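Local coordinates for protein VP2 (Primate bocaparvovirus 1, PDB 7L0Y) that assembles in sixty copies into the T=1 icosahedral shell of human bocavirus 1, at residues 108-113 against 208-213. Numbering follows the deposited sequence.
Sequences YNLQIK and QVLRTG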
# COMPACT_ATOMS: atom_id res chain seq x y z
N TYR A 108 11.29 -70.18 59.76
CA TYR A 108 10.72 -70.62 58.49
C TYR A 108 10.81 -72.14 58.40
O TYR A 108 11.36 -72.80 59.29
CB TYR A 108 11.43 -69.93 57.33
CG TYR A 108 12.89 -70.21 57.26
CD1 TYR A 108 13.39 -71.17 56.41
CD2 TYR A 108 13.78 -69.54 58.09
CE1 TYR A 108 14.71 -71.43 56.35
CE2 TYR A 108 15.10 -69.80 58.05
CZ TYR A 108 15.57 -70.75 57.18
OH TYR A 108 16.91 -71.01 57.12
N ASN A 109 10.26 -72.67 57.32
CA ASN A 109 10.18 -74.12 57.08
C ASN A 109 9.61 -74.85 58.28
O ASN A 109 10.15 -75.85 58.74
CB ASN A 109 11.53 -74.69 56.68
CG ASN A 109 11.93 -74.29 55.30
OD1 ASN A 109 11.09 -73.94 54.48
ND2 ASN A 109 13.22 -74.32 55.02
N LEU A 110 8.48 -74.35 58.77
CA LEU A 110 7.89 -74.91 59.97
C LEU A 110 7.23 -76.24 59.66
O LEU A 110 6.66 -76.43 58.58
CB LEU A 110 6.87 -73.95 60.57
CG LEU A 110 7.36 -72.74 61.35
CD1 LEU A 110 8.49 -73.17 62.24
CD2 LEU A 110 7.84 -71.66 60.43
N GLN A 111 7.32 -77.17 60.59
CA GLN A 111 6.65 -78.45 60.49
C GLN A 111 5.97 -78.77 61.81
O GLN A 111 6.65 -78.90 62.83
CB GLN A 111 7.64 -79.55 60.15
CG GLN A 111 8.16 -79.51 58.76
CD GLN A 111 9.25 -80.51 58.57
OE1 GLN A 111 10.01 -80.79 59.49
NE2 GLN A 111 9.31 -81.11 57.41
N ILE A 112 4.66 -78.91 61.78
CA ILE A 112 3.92 -79.41 62.93
C ILE A 112 3.56 -80.86 62.64
O ILE A 112 2.97 -81.17 61.61
CB ILE A 112 2.67 -78.57 63.22
CG1 ILE A 112 3.06 -77.15 63.59
CG2 ILE A 112 1.92 -79.17 64.39
CD1 ILE A 112 3.00 -76.18 62.45
N LYS A 113 3.96 -81.75 63.54
CA LYS A 113 3.65 -83.16 63.44
C LYS A 113 2.74 -83.53 64.60
O LYS A 113 2.94 -83.07 65.72
CB LYS A 113 4.91 -84.02 63.50
CG LYS A 113 5.99 -83.69 62.49
CD LYS A 113 5.60 -84.01 61.08
CE LYS A 113 5.73 -85.50 60.81
NZ LYS A 113 5.48 -85.84 59.38
N GLN A 208 1.85 -63.57 65.94
CA GLN A 208 1.70 -64.13 64.61
C GLN A 208 1.49 -65.62 64.72
O GLN A 208 2.16 -66.30 65.51
CB GLN A 208 2.92 -63.82 63.75
CG GLN A 208 3.02 -62.38 63.39
CD GLN A 208 4.25 -62.06 62.60
OE1 GLN A 208 5.26 -62.76 62.70
NE2 GLN A 208 4.18 -61.01 61.80
N VAL A 209 0.53 -66.13 63.97
CA VAL A 209 0.27 -67.56 63.91
C VAL A 209 0.72 -68.04 62.55
O VAL A 209 0.30 -67.50 61.52
CB VAL A 209 -1.20 -67.89 64.18
CG1 VAL A 209 -1.43 -69.37 64.07
CG2 VAL A 209 -1.60 -67.39 65.55
N LEU A 210 1.59 -69.03 62.54
CA LEU A 210 2.19 -69.54 61.32
C LEU A 210 1.76 -70.98 61.11
O LEU A 210 1.89 -71.81 62.02
CB LEU A 210 3.71 -69.46 61.38
CG LEU A 210 4.43 -68.19 60.93
CD1 LEU A 210 4.06 -67.01 61.79
CD2 LEU A 210 5.91 -68.43 61.01
N ARG A 211 1.26 -71.28 59.92
CA ARG A 211 1.16 -72.65 59.47
C ARG A 211 2.41 -73.02 58.69
O ARG A 211 3.35 -72.23 58.56
CB ARG A 211 -0.12 -72.86 58.67
CG ARG A 211 -1.36 -72.80 59.50
CD ARG A 211 -2.57 -73.17 58.69
NE ARG A 211 -3.78 -73.14 59.50
CZ ARG A 211 -4.99 -73.40 59.02
NH1 ARG A 211 -5.14 -73.72 57.74
NH2 ARG A 211 -6.04 -73.37 59.82
N THR A 212 2.43 -74.24 58.16
CA THR A 212 3.68 -74.80 57.67
C THR A 212 4.19 -74.08 56.44
O THR A 212 5.39 -74.12 56.14
CB THR A 212 3.51 -76.29 57.40
OG1 THR A 212 4.78 -76.87 57.10
CG2 THR A 212 2.57 -76.52 56.23
N GLY A 213 3.31 -73.38 55.72
CA GLY A 213 3.75 -72.70 54.52
C GLY A 213 4.13 -71.26 54.76
O GLY A 213 4.60 -70.57 53.86
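Thr212 meets Leu110 through its hydroxyl: OG1 donates a hydrogen bond to the Leu110 carbonyl O. The modelled 2.4 Å between Thr212 OG1 and Leu110 O is too short to be taken literally at this resolution. Chi1 of -172° swings OG1 opposite the backbone N of Thr212, and this carries the hydroxyl across to the carbonyl oxygen.

Beside this polar link sits a small apolar one. The CB of Leu210 points toward 108-113, and CD2 of Leu210 lies 3.8 Å from Leu110 CD2; the two leucines cross obliquely and touch by single methyl branches.

The setting is the viral jelly roll of the parvovirus capsid protein. Strand 95-118 bends at Asn109, and the piece from Leu110 on pairs with strand 446-462, Gln111 with Thr449 and Lys113 with Tyr447 through their backbones. Strand 208-210 pairs instead with 132-137, where Gln208 bonds to Ile134 and Leu210 to Val132, an arrangement consistent with the leucine pair lying between two layers of strands.

Further out, Leu110 packs on Phe39 of strand 30-42 and on Cys448 of strand 446-462, and Leu210 on Val132 and Ile134 of strand 132-137. The Leu110 carbonyl has a second, weak donor, Arg211 NH2 of a neighbouring subunit, and NH1 of that same arginine bonds weakly to Thr212 O.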